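Long-range contacts in amidohydrolase (Xanthomonas campestris pv. campestris, PDB 4DZH), which probably deaminates adenosine-type nucleosides such as 5'-methylthioadenosine, as a zinc-dependent hydrolase of the ATZ/TRZ family: residues P13-I18 with V40-I45; C287-L292 with F327-T332; L311-D316 with A350-A355; G376-L381 with W414-P419. One frame throughout, in Å; residues are numbered along the deposited sequence.

Contact 1 (P13-I18 with V40-I45); sequences PCDLLI and VSNGVI
A classic beta bulge sets Asp15 and Leu16 together against Val40, where two early strands of the chain pair antiparallel in a small sheet far from the metal sites. Both amides turn to one carbonyl: Leu16 N reaches Val40 O at 3.0 Å, while the bond from Asp15 N to that oxygen is bent and weak. In return Val40 N gives a 2.8 Å bond to Leu16 O, completing the hydrogen-bonded pair. Ser41 OG lies alongside, 3.3 Å from Cys14 CA. The chain turns a corner at Asp15, whose carboxylate reaches the type I' turn Ser41 to Val44. With CG beside the backbone N (chi1 -73°), Asp15 brings OD2 to 2.7 Å from Asn42 N; the bond is nearly straight, but the N-H arrives from above the carboxylate plane. A water extends this grip, donating to Asp15 OD2 at 3.0 Å and accepting from Gly43 N. One carboxylate oxygen thus serves two successive turn amides, the second through water. On the face that Leu16 and Val40 share, their CB atoms stand 4.2 Å apart. Trp414 of strand 410-415 packs on Leu16 and Ala379 on Val40, while strand 16-20 pairs along its other edge with strand 63-66 and strand 12-14, before the corner, pairs with strand 58-60.

Contact 2 (C287-L292 with F327-T332); sequences CPESNL and FSENRT. With MG (magnesium ion), chain B.
Glu289 OE2 is gripped by two hydroxyls of the facing helix. Ser328 OG donates to it at 2.6 Å along the syn lone pair, and Thr332 OG1 donates at an equal distance from the anti side, 20° out of the carboxylate plane. Ser328 OG in turn accepts from Arg331 NH2, which stays 4.1 Å from Glu289 OE2, too far for a salt bridge. With its rotation so fixed, Glu289 presents its other oxygen, OE1, to the magnesium ion at 2.0 Å; three waters, Asn321 and Asp323 complete the six ligands. The two helices, 288-293 and 326-341, follow successive strands of the amidohydrolase barrel, and their short segments lie at 70° to each other. Glu329 reaches the start of the first one: bent at chi2, it brings OE1 to 2.9 Å from Glu289 N, on the syn side but tilted out of the carboxylate plane. A water that donates to Glu329 OE1 also accepts from Ser290 N, tying down a second amide of that first turn. The side chains of Glu289 and Glu329 run past one another in opposite senses, their carboxylate planes 41° apart, and Glu329 OE2 takes bonds from a magnesium-bound water and Asn321 ND2. Next to them the methyl Thr332 CG2 meets Pro288 CB at 3.9 Å. Arg331 of the second subunit packs on Glu289 and Ser328, its NH2 close to the like-charged Arg331 NH2 of this chain.

Contact 3 (L311-D316 with A350-A355); sequences LAIGTD and ATTLRA. With ZN (zinc ion), chain E; ZN (zinc ion), chain F.
The methyl of Ala355 lies close against a backbone carbonyl oxygen: its CB is 3.3 Å from Leu311 O, which sits beside the methyl and not ahead of it, with Ala355 CA also near that oxygen in a CA-H...O contact. No direct hydrogen bond joins strand 311-313 to helix 350-355, which run at 77° to each other. Instead a water sits between the backbones, accepting from Ile313 N at 2.9 Å and lying 2.8 Å from Ala355 O, one of more acceptors than its protons can serve. The apolar part of the contact is the tip of Ile313. CG1 points away from the carbonyl carbon (chi1 -67°) and the chain then runs on extended, so that CD1 reaches the helix surface and touches both Ala355 CB and Thr352 CG2, 4.0 Å from the latter. Thr352 can offer a methyl here because its hydroxyl is turned to Asp348 O, one helical turn back. Past the strand, Thr315 OG1 donates to Asp316 O in the carbonyl plane, on a lone pair. Asp316 then bridges two zinc ions, its OD1 at 2.4 Å from the one also held by His79, His81 and His228. The second zinc ion is bound by OD1 and, more closely, by Asp316 OD2 at 2.0 Å; a shared water links the two metals. Strand 310-313 lies in the amidohydrolase barrel between strand 283-286, bonded through Ala312, and strand 69-80, bonded from Ile313 to Ala78; outside it, helix 326-341 also covers Ile313, and helix 397-403 packs on Thr352.

Contact 4 (G376-L381 with W414-P419); sequences GKQADL and WIAGKP
Leu381 and Trp414 form an antiparallel hydrogen-bonded pair beside the type I' turn Ile415 to Lys418, which closes the hairpin of strands 410-415 and 418-422. Their backbones satisfy each other: Leu381 N donates to Trp414 O at 2.9 Å, and Trp414 N answers to Leu381 O with an almost straight N-H (173°). Trp414 O also receives a CA-H...O contact from Asp380 CA, at 3.2 Å. Beyond this pair the loop 376-380 binds the turn's amides. Ala379, the centre of an inverse gamma turn, offers its O to Gly417 N at 2.9 Å, the donor standing above the carbonyl plane. Asp380 does the work of a backbone carbonyl: a chi1 of -68° swings the carboxylate to the turn, where OD1 accepts from Ala416 N at 2.8 Å, on the anti side, tilted out of the carboxylate plane. Its other oxygen, OD2, makes a salt bridge with Arg156 of strand 156-163, so both ends of the carboxylate are engaged. Gln378 OE1 merely touches the methyl Ala416 CB. The indole of Trp414 meets Leu381 at its edge: CE3 lies 4.0 Å from Leu381 CB, and Leu381 O sits at the ring edge, in its plane, 3.5 Å from CE3.

In the fold
The four contacts form two touching pairs. Contacts 1 and 4, centres 9 Å apart, join the small sheet to the barrel side: Ile45 O and Gly376 N, 2.8 Å apart, are probably hydrogen-bonded, as are Ile45 N and Lys377 O. Contacts 2 and 3 also have centres 9 Å apart, and their segments alternate along the chain. Between them Ser290 OG meets Asp316 OD2 at 2.7 Å, so the helix that carries magnesium-binding Glu289 also steadies the carboxylate bridging the zinc ions. Contacts 1 and 2 lie on opposite sides of the chain's centre, 34 Å between centres; contact 4 comes within about 9 Å of contact 3 by nearest atoms.

Contact 1 (P13-I18 with V40-I45)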
loop_
_atom_site.group_PDB
_atom_site.type_symbol
_atom_site.label_atom_id
_atom_site.label_comp_id
_atom_site.label_asym_id
_atom_site.label_seq_id
_atom_site.Cartn_x
_atom_site.Cartn_y
_atom_site.Cartn_z
ATOM N N PRO A 13 -27.813 -31.165 -9.917
ATOM C CA PRO A 13 -28.150 -29.827 -9.429
ATOM C C PRO A 13 -27.125 -29.334 -8.404
ATOM O O PRO A 13 -26.590 -30.133 -7.624
ATOM C CB PRO A 13 -29.503 -30.031 -8.739
ATOM C CG PRO A 13 -29.999 -31.403 -9.205
ATOM C CD PRO A 13 -28.772 -32.196 -9.492
ATOM N N CYS A 14 -26.863 -28.032 -8.399
ATOM C CA CYS A 14 -26.154 -27.395 -7.301
ATOM C C CYS A 14 -26.707 -25.970 -7.241
ATOM O O CYS A 14 -27.407 -25.541 -8.165
ATOM C CB CYS A 14 -24.649 -27.415 -7.550
ATOM S SG CYS A 14 -24.066 -26.334 -8.911
ATOM N N ASP A 15 -26.436 -25.240 -6.164
ATOM C CA ASP A 15 -27.097 -23.949 -5.946
ATOM C C ASP A 15 -26.457 -22.883 -6.839
ATOM O O ASP A 15 -27.144 -22.080 -7.503
ATOM C CB ASP A 15 -26.896 -23.462 -4.486
ATOM C CG ASP A 15 -27.723 -24.242 -3.450
ATOM O OD1 ASP A 15 -28.588 -25.060 -3.822
ATOM O OD2 ASP A 15 -27.506 -24.012 -2.235
ATOM N N LEU A 16 -25.130 -22.877 -6.838
ATOM C CA LEU A 16 -24.376 -21.812 -7.484
ATOM C C LEU A 16 -23.132 -22.395 -8.148
ATOM O O LEU A 16 -22.468 -23.263 -7.565
ATOM C CB LEU A 16 -23.957 -20.794 -6.413
ATOM C CG LEU A 16 -23.060 -19.620 -6.786
ATOM C CD1 LEU A 16 -23.756 -18.604 -7.700
ATOM C CD2 LEU A 16 -22.591 -18.927 -5.525
ATOM N N LEU A 17 -22.841 -21.951 -9.358
ATOM C CA LEU A 17 -21.577 -22.247 -10.010
ATOM C C LEU A 17 -20.887 -20.915 -10.328
ATOM O O LEU A 17 -21.463 -20.062 -11.007
ATOM C CB LEU A 17 -21.812 -23.026 -11.315
ATOM C CG LEU A 17 -20.515 -23.367 -12.053
ATOM C CD1 LEU A 17 -19.756 -24.428 -11.278
ATOM C CD2 LEU A 17 -20.751 -23.796 -13.473
ATOM N N ILE A 18 -19.668 -20.723 -9.847
ATOM C CA ILE A 18 -18.915 -19.498 -10.149
ATOM C C ILE A 18 -17.840 -19.883 -11.125
ATOM O O ILE A 18 -16.965 -20.657 -10.779
ATOM C CB ILE A 18 -18.240 -18.888 -8.872
ATOM C CG1 ILE A 18 -19.294 -18.546 -7.838
ATOM C CG2 ILE A 18 -17.436 -17.617 -9.217
ATOM C CD1 ILE A 18 -18.740 -18.361 -6.422
ATOM N N VAL A 40 -21.189 -24.683 -5.500
ATOM C CA VAL A 40 -21.537 -24.427 -4.110
ATOM C C VAL A 40 -22.974 -24.836 -3.894
ATOM O O VAL A 40 -23.842 -24.568 -4.739
ATOM C CB VAL A 40 -21.384 -22.887 -3.801
ATOM C CG1 VAL A 40 -21.703 -22.605 -2.341
ATOM C CG2 VAL A 40 -19.972 -22.385 -4.151
ATOM N N SER A 41 -23.240 -25.552 -2.789
ATOM C CA SER A 41 -24.621 -25.885 -2.402
ATOM C C SER A 41 -24.709 -25.725 -0.897
ATOM O O SER A 41 -23.811 -26.158 -0.178
ATOM C CB SER A 41 -25.001 -27.329 -2.762
ATOM O OG SER A 41 -25.053 -27.487 -4.168
ATOM N N ASN A 42 -25.794 -25.118 -0.417
ATOM C CA ASN A 42 -25.990 -24.971 1.023
ATOM C C ASN A 42 -24.816 -24.285 1.673
ATOM O O ASN A 42 -24.448 -24.578 2.819
ATOM C CB ASN A 42 -26.324 -26.342 1.661
ATOM C CG ASN A 42 -27.519 -26.946 1.027
ATOM O OD1 ASN A 42 -27.409 -27.791 0.139
ATOM N ND2 ASN A 42 -28.696 -26.469 1.414
ATOM N N GLY A 43 -24.237 -23.298 0.950
ATOM C CA GLY A 43 -23.138 -22.542 1.516
ATOM C C GLY A 43 -21.815 -23.268 1.505
ATOM O O GLY A 43 -20.817 -22.770 2.001
ATOM N N VAL A 44 -21.814 -24.509 1.015
ATOM C CA VAL A 44 -20.599 -25.326 1.092
ATOM C C VAL A 44 -20.007 -25.565 -0.296
ATOM O O VAL A 44 -20.769 -25.697 -1.280
ATOM C CB VAL A 44 -20.936 -26.709 1.726
ATOM C CG1 VAL A 44 -19.808 -27.704 1.600
ATOM C CG2 VAL A 44 -21.274 -26.535 3.217
ATOM N N ILE A 45 -18.679 -25.583 -0.396
ATOM C CA ILE A 45 -18.025 -25.887 -1.664
ATOM C C ILE A 45 -18.205 -27.388 -1.962
ATOM O O ILE A 45 -17.777 -28.204 -1.165
ATOM C CB ILE A 45 -16.518 -25.556 -1.619
ATOM C CG1 ILE A 45 -16.336 -24.062 -1.263
ATOM C CG2 ILE A 45 -15.855 -25.999 -2.915
ATOM C CD1 ILE A 45 -14.888 -23.570 -1.101
HETATM O O HOH W 1 -25.354 -22.137 -1.448
#

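Contact 2 (C287-L292 with F327-T332)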
loop_
_atom_site.group_PDB
_atom_site.type_symbol
_atom_site.label_atom_id
_atom_site.label_comp_id
_atom_site.label_asym_id
_atom_site.label_seq_id
_atom_site.Cartn_x
_atom_site.Cartn_y
_atom_site.Cartn_z
ATOM N N CYS A 287 1.102 -7.486 11.879
ATOM C CA CYS A 287 0.423 -6.227 11.544
ATOM C C CYS A 287 1.501 -5.199 11.139
ATOM O O CYS A 287 1.823 -4.250 11.877
ATOM C CB CYS A 287 -0.356 -5.729 12.766
ATOM S SG CYS A 287 -1.610 -6.886 13.350
ATOM N N PRO A 288 2.078 -5.367 9.948
ATOM C CA PRO A 288 3.244 -4.544 9.609
ATOM C C PRO A 288 2.969 -3.039 9.519
ATOM O O PRO A 288 3.787 -2.212 9.897
ATOM C CB PRO A 288 3.673 -5.090 8.231
ATOM C CG PRO A 288 2.434 -5.856 7.693
ATOM C CD PRO A 288 1.766 -6.404 8.931
ATOM N N GLU A 289 1.825 -2.643 8.925
ATOM C CA GLU A 289 1.629 -1.218 8.730
ATOM C C GLU A 289 1.478 -0.480 10.059
ATOM O O GLU A 289 2.041 0.649 10.205
ATOM C CB GLU A 289 0.467 -0.910 7.735
ATOM C CG GLU A 289 0.752 -1.484 6.320
ATOM C CD GLU A 289 -0.290 -1.187 5.267
ATOM O OE1 GLU A 289 -1.253 -0.410 5.552
ATOM O OE2 GLU A 289 -0.088 -1.700 4.135
ATOM N N SER A 290 0.720 -1.065 10.993
ATOM C CA SER A 290 0.581 -0.485 12.321
ATOM C C SER A 290 1.945 -0.435 13.011
ATOM O O SER A 290 2.284 0.594 13.620
ATOM C CB SER A 290 -0.399 -1.293 13.149
ATOM O OG SER A 290 -0.396 -0.848 14.505
ATOM N N ASN A 291 2.706 -1.535 12.904
ATOM C CA ASN A 291 4.027 -1.602 13.561
ATOM C C ASN A 291 4.947 -0.485 13.006
ATOM O O ASN A 291 5.717 0.167 13.750
ATOM C CB ASN A 291 4.719 -2.947 13.315
ATOM C CG ASN A 291 4.046 -4.157 13.955
ATOM O OD1 ASN A 291 4.364 -5.294 13.583
ATOM N ND2 ASN A 291 3.121 -3.948 14.917
ATOM N N LEU A 292 4.932 -0.277 11.682
ATOM C CA LEU A 292 5.809 0.713 11.130
ATOM C C LEU A 292 5.335 2.099 11.557
ATOM O O LEU A 292 6.132 2.938 11.985
ATOM C CB LEU A 292 5.859 0.596 9.592
ATOM C CG LEU A 292 6.454 -0.674 9.001
ATOM C CD1 LEU A 292 6.315 -0.545 7.451
ATOM C CD2 LEU A 292 7.922 -0.738 9.354
ATOM N N PHE A 327 -5.203 -6.121 1.001
ATOM C CA PHE A 327 -4.316 -6.245 -0.161
ATOM C C PHE A 327 -3.029 -5.475 0.109
ATOM O O PHE A 327 -1.932 -5.967 -0.149
ATOM C CB PHE A 327 -4.990 -5.708 -1.437
ATOM C CG PHE A 327 -5.922 -6.698 -2.091
ATOM C CD1 PHE A 327 -7.175 -6.966 -1.550
ATOM C CD2 PHE A 327 -5.536 -7.341 -3.257
ATOM C CE1 PHE A 327 -8.024 -7.889 -2.136
ATOM C CE2 PHE A 327 -6.395 -8.273 -3.870
ATOM C CZ PHE A 327 -7.615 -8.534 -3.320
ATOM N N SER A 328 -3.168 -4.268 0.644
ATOM C CA SER A 328 -2.018 -3.478 1.048
ATOM C C SER A 328 -1.237 -4.115 2.167
ATOM O O SER A 328 -0.014 -4.147 2.102
ATOM C CB SER A 328 -2.438 -2.084 1.477
ATOM O OG SER A 328 -1.295 -1.291 1.823
ATOM N N GLU A 329 -1.938 -4.575 3.201
ATOM C CA GLU A 329 -1.259 -5.193 4.337
ATOM C C GLU A 329 -0.374 -6.379 3.870
ATOM O O GLU A 329 0.787 -6.549 4.352
ATOM C CB GLU A 329 -2.286 -5.672 5.361
ATOM C CG GLU A 329 -1.623 -5.747 6.736
ATOM C CD GLU A 329 -1.422 -4.413 7.366
ATOM O OE1 GLU A 329 -0.485 -4.307 8.217
ATOM O OE2 GLU A 329 -2.177 -3.467 7.078
ATOM N N ASN A 330 -0.904 -7.176 2.935
ATOM C CA ASN A 330 -0.178 -8.323 2.402
ATOM C C ASN A 330 1.054 -7.869 1.677
ATOM O O ASN A 330 2.146 -8.430 1.872
ATOM C CB ASN A 330 -1.018 -9.131 1.406
ATOM C CG ASN A 330 -2.219 -9.835 2.049
ATOM O OD1 ASN A 330 -2.289 -10.033 3.262
ATOM N ND2 ASN A 330 -3.149 -10.273 1.197
ATOM N N ARG A 331 0.912 -6.864 0.789
ATOM C CA ARG A 331 2.078 -6.339 0.081
ATOM C C ARG A 331 3.131 -5.798 1.065
ATOM O O ARG A 331 4.321 -6.084 0.910
ATOM C CB ARG A 331 1.678 -5.246 -0.895
ATOM C CG ARG A 331 2.888 -4.689 -1.648
ATOM C CD ARG A 331 3.078 -3.153 -1.476
ATOM N NE ARG A 331 1.839 -2.528 -1.927
ATOM C CZ ARG A 331 0.968 -1.923 -1.112
ATOM N NH1 ARG A 331 -0.183 -1.483 -1.600
ATOM N NH2 ARG A 331 1.212 -1.757 0.204
ATOM N N THR A 332 2.687 -5.051 2.080
ATOM C CA THR A 332 3.644 -4.498 3.049
ATOM C C THR A 332 4.363 -5.639 3.785
ATOM O O THR A 332 5.609 -5.593 3.956
ATOM C CB THR A 332 2.913 -3.597 4.031
ATOM O OG1 THR A 332 2.278 -2.521 3.298
ATOM C CG2 THR A 332 3.910 -2.975 4.990
HETATM MG MG MG B . -3.179 0.120 5.326
HETATM O O HOH W 2 -1.084 -3.288 10.563
HETATM O O HOH W 3 -3.601 -1.884 5.332
HETATM O O HOH W 4 -2.695 2.230 5.350
HETATM O O HOH W 5 -3.095 0.309 3.199
#

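Contact 3 (L311-D316 with A350-A355)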
loop_
_atom_site.group_PDB
_atom_site.type_symbol
_atom_site.label_atom_id
_atom_site.label_comp_id
_atom_site.label_asym_id
_atom_site.label_seq_id
_atom_site.Cartn_x
_atom_site.Cartn_y
_atom_site.Cartn_z
ATOM N N LEU A 311 1.640 -18.335 10.649
ATOM C CA LEU A 311 1.674 -16.869 10.527
ATOM C C LEU A 311 0.403 -16.364 9.846
ATOM O O LEU A 311 0.003 -16.869 8.791
ATOM C CB LEU A 311 2.892 -16.405 9.726
ATOM C CG LEU A 311 3.261 -14.914 9.664
ATOM C CD1 LEU A 311 3.724 -14.402 11.020
ATOM C CD2 LEU A 311 4.287 -14.619 8.630
ATOM N N ALA A 312 -0.227 -15.372 10.481
ATOM C CA ALA A 312 -1.372 -14.666 9.892
ATOM C C ALA A 312 -1.078 -13.182 9.761
ATOM O O ALA A 312 -0.058 -12.668 10.240
ATOM C CB ALA A 312 -2.585 -14.896 10.785
ATOM N N ILE A 313 -2.001 -12.460 9.095
ATOM C CA ILE A 313 -1.821 -11.051 8.812
ATOM C C ILE A 313 -3.074 -10.316 9.282
ATOM O O ILE A 313 -4.192 -10.809 9.120
ATOM C CB ILE A 313 -1.576 -10.833 7.291
ATOM C CG1 ILE A 313 -0.236 -11.453 6.886
ATOM C CG2 ILE A 313 -1.583 -9.313 6.928
ATOM C CD1 ILE A 313 0.035 -11.471 5.389
ATOM N N GLY A 314 -2.858 -9.176 9.922
ATOM C CA GLY A 314 -3.963 -8.342 10.376
ATOM C C GLY A 314 -3.629 -6.859 10.158
ATOM O O GLY A 314 -2.461 -6.460 9.949
ATOM N N THR A 315 -4.631 -6.001 10.249
ATOM C CA THR A 315 -4.455 -4.577 9.967
ATOM C C THR A 315 -4.317 -3.723 11.249
ATOM O O THR A 315 -3.839 -2.583 11.155
ATOM C CB THR A 315 -5.614 -3.976 9.093
ATOM O OG1 THR A 315 -6.870 -4.191 9.769
ATOM C CG2 THR A 315 -5.658 -4.611 7.667
ATOM N N ASP A 316 -4.798 -4.228 12.396
ATOM C CA ASP A 316 -4.985 -3.415 13.605
ATOM C C ASP A 316 -6.070 -2.400 13.288
ATOM O O ASP A 316 -6.837 -2.595 12.317
ATOM C CB ASP A 316 -3.638 -2.756 14.052
ATOM C CG ASP A 316 -3.503 -2.578 15.578
ATOM O OD1 ASP A 316 -4.268 -3.095 16.428
ATOM O OD2 ASP A 316 -2.477 -1.926 15.886
ATOM N N ALA A 350 3.160 -16.478 -2.999
ATOM C CA ALA A 350 2.318 -17.608 -2.602
ATOM C C ALA A 350 2.229 -17.775 -1.071
ATOM O O ALA A 350 1.130 -18.008 -0.528
ATOM C CB ALA A 350 2.829 -18.893 -3.232
ATOM N N THR A 351 3.371 -17.653 -0.406
ATOM C CA THR A 351 3.480 -17.766 1.049
ATOM C C THR A 351 2.734 -16.645 1.751
ATOM O O THR A 351 2.051 -16.857 2.757
ATOM C CB THR A 351 4.947 -17.776 1.460
ATOM O OG1 THR A 351 5.582 -18.927 0.870
ATOM C CG2 THR A 351 5.091 -17.847 2.976
ATOM N N THR A 352 2.847 -15.439 1.204
ATOM C CA THR A 352 2.130 -14.307 1.792
ATOM C C THR A 352 0.615 -14.501 1.630
ATOM O O THR A 352 -0.162 -14.273 2.570
ATOM C CB THR A 352 2.576 -12.954 1.161
ATOM O OG1 THR A 352 3.983 -12.732 1.381
ATOM C CG2 THR A 352 1.796 -11.834 1.810
ATOM N N LEU A 353 0.172 -14.875 0.428
ATOM C CA LEU A 353 -1.242 -15.114 0.205
ATOM C C LEU A 353 -1.754 -16.252 1.115
ATOM O O LEU A 353 -2.893 -16.192 1.623
ATOM C CB LEU A 353 -1.540 -15.369 -1.282
ATOM C CG LEU A 353 -3.058 -15.393 -1.549
ATOM C CD1 LEU A 353 -3.709 -14.002 -1.368
ATOM C CD2 LEU A 353 -3.321 -15.861 -2.965
ATOM N N ARG A 354 -0.897 -17.251 1.341
ATOM C CA ARG A 354 -1.254 -18.342 2.257
ATOM C C ARG A 354 -1.527 -17.805 3.666
ATOM O O ARG A 354 -2.535 -18.153 4.271
ATOM C CB ARG A 354 -0.134 -19.385 2.284
ATOM C CG ARG A 354 -0.476 -20.668 3.103
ATOM C CD ARG A 354 0.558 -21.747 2.815
ATOM N NE ARG A 354 0.368 -23.019 3.563
ATOM C CZ ARG A 354 -0.386 -24.018 3.103
ATOM N NH1 ARG A 354 -1.049 -23.848 1.961
ATOM N NH2 ARG A 354 -0.486 -25.199 3.784
ATOM N N ALA A 355 -0.634 -16.953 4.169
ATOM C CA ALA A 355 -0.796 -16.323 5.474
ATOM C C ALA A 355 -2.109 -15.538 5.557
ATOM O O ALA A 355 -2.838 -15.607 6.565
ATOM C CB ALA A 355 0.391 -15.465 5.812
HETATM ZN ZN ZN E . -4.410 -4.269 18.462
HETATM ZN ZN ZN F . -2.632 -1.641 17.817
HETATM O O HOH W 6 -4.379 -13.808 8.101
HETATM O O HOH W 7 -2.645 -3.299 18.656
HETATM O O HOH W 8 -0.860 -0.858 18.720
#

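Contact 4 (G376-L381 with W414-P419)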
loop_
_atom_site.group_PDB
_atom_site.type_symbol
_atom_site.label_atom_id
_atom_site.label_comp_id
_atom_site.label_asym_id
_atom_site.label_seq_id
_atom_site.Cartn_x
_atom_site.Cartn_y
_atom_site.Cartn_z
ATOM N N GLY A 376 -15.990 -29.244 0.745
ATOM C CA GLY A 376 -16.379 -29.394 2.125
ATOM C C GLY A 376 -16.209 -28.170 2.978
ATOM O O GLY A 376 -16.759 -28.063 4.085
ATOM N N LYS A 377 -15.393 -27.237 2.487
ATOM C CA LYS A 377 -15.221 -25.995 3.211
ATOM C C LYS A 377 -16.337 -25.015 2.876
ATOM O O LYS A 377 -17.021 -25.139 1.863
ATOM C CB LYS A 377 -13.859 -25.370 2.915
ATOM C CG LYS A 377 -12.673 -26.114 3.497
ATOM C CD LYS A 377 -11.526 -25.157 3.812
ATOM C CE LYS A 377 -10.384 -25.864 4.534
ATOM N NZ LYS A 377 -9.184 -24.931 4.758
ATOM N N GLN A 378 -16.494 -24.013 3.737
ATOM C CA GLN A 378 -17.482 -22.955 3.512
ATOM C C GLN A 378 -17.107 -22.094 2.315
ATOM O O GLN A 378 -15.922 -21.848 2.057
ATOM C CB GLN A 378 -17.538 -22.051 4.746
ATOM C CG GLN A 378 -18.033 -22.751 6.025
ATOM C CD GLN A 378 -19.487 -23.158 5.947
ATOM O OE1 GLN A 378 -20.379 -22.315 5.890
ATOM N NE2 GLN A 378 -19.737 -24.458 5.978
ATOM N N ALA A 379 -18.124 -21.655 1.589
ATOM C CA ALA A 379 -17.922 -20.887 0.365
ATOM C C ALA A 379 -17.710 -19.404 0.688
ATOM O O ALA A 379 -18.564 -18.574 0.400
ATOM C CB ALA A 379 -19.086 -21.062 -0.565
ATOM N N ASP A 380 -16.591 -19.118 1.340
ATOM C CA ASP A 380 -16.121 -17.732 1.542
ATOM C C ASP A 380 -15.103 -17.447 0.419
ATOM O O ASP A 380 -13.942 -17.919 0.467
ATOM C CB ASP A 380 -15.413 -17.592 2.880
ATOM C CG ASP A 380 -16.350 -17.741 4.115
ATOM O OD1 ASP A 380 -17.504 -18.214 4.027
ATOM O OD2 ASP A 380 -15.880 -17.328 5.213
ATOM N N LEU A 381 -15.545 -16.684 -0.572
ATOM C CA LEU A 381 -14.834 -16.570 -1.848
ATOM C C LEU A 381 -14.835 -15.134 -2.329
ATOM O O LEU A 381 -15.795 -14.389 -2.050
ATOM C CB LEU A 381 -15.528 -17.420 -2.905
ATOM C CG LEU A 381 -15.654 -18.896 -2.526
ATOM C CD1 LEU A 381 -16.575 -19.621 -3.476
ATOM C CD2 LEU A 381 -14.281 -19.510 -2.534
ATOM N N TRP A 414 -18.540 -13.610 -1.553
ATOM C CA TRP A 414 -19.531 -14.488 -0.925
ATOM C C TRP A 414 -19.000 -14.941 0.422
ATOM O O TRP A 414 -17.795 -15.203 0.553
ATOM C CB TRP A 414 -19.748 -15.750 -1.746
ATOM C CG TRP A 414 -20.288 -15.535 -3.129
ATOM C CD1 TRP A 414 -21.604 -15.656 -3.530
ATOM C CD2 TRP A 414 -19.539 -15.209 -4.298
ATOM N NE1 TRP A 414 -21.709 -15.425 -4.887
ATOM C CE2 TRP A 414 -20.460 -15.168 -5.385
ATOM C CE3 TRP A 414 -18.182 -14.976 -4.547
ATOM C CZ2 TRP A 414 -20.062 -14.846 -6.682
ATOM C CZ3 TRP A 414 -17.788 -14.659 -5.868
ATOM C CH2 TRP A 414 -18.729 -14.610 -6.903
ATOM N N ILE A 415 -19.911 -15.060 1.392
ATOM C CA ILE A 415 -19.604 -15.604 2.728
ATOM C C ILE A 415 -20.629 -16.700 2.983
ATOM O O ILE A 415 -21.856 -16.457 2.977
ATOM C CB ILE A 415 -19.667 -14.551 3.860
ATOM C CG1 ILE A 415 -18.700 -13.401 3.550
ATOM C CG2 ILE A 415 -19.358 -15.192 5.269
ATOM C CD1 ILE A 415 -18.585 -12.356 4.703
ATOM N N ALA A 416 -20.112 -17.904 3.183
ATOM C CA ALA A 416 -20.987 -19.108 3.284
ATOM C C ALA A 416 -21.936 -19.186 2.066
ATOM O O ALA A 416 -23.127 -19.541 2.186
ATOM C CB ALA A 416 -21.762 -19.101 4.594
ATOM N N GLY A 417 -21.398 -18.822 0.900
ATOM C CA GLY A 417 -22.135 -18.876 -0.340
ATOM C C GLY A 417 -23.180 -17.784 -0.524
ATOM O O GLY A 417 -23.856 -17.783 -1.552
ATOM N N LYS A 418 -23.330 -16.857 0.431
ATOM C CA LYS A 418 -24.344 -15.818 0.291
ATOM C C LYS A 418 -23.651 -14.604 -0.323
ATOM O O LYS A 418 -22.584 -14.221 0.159
ATOM C CB LYS A 418 -24.933 -15.418 1.650
ATOM C CG LYS A 418 -25.596 -16.537 2.487
ATOM C CD LYS A 418 -26.630 -17.276 1.718
ATOM C CE LYS A 418 -27.356 -18.283 2.628
ATOM N NZ LYS A 418 -28.257 -19.199 1.846
ATOM N N PRO A 419 -24.226 -14.023 -1.389
ATOM C CA PRO A 419 -23.603 -12.834 -2.009
ATOM C C PRO A 419 -23.603 -11.648 -1.071
ATOM O O PRO A 419 -24.671 -11.286 -0.555
ATOM C CB PRO A 419 -24.525 -12.507 -3.196
ATOM C CG PRO A 419 -25.391 -13.718 -3.386
ATOM C CD PRO A 419 -25.463 -14.460 -2.071
#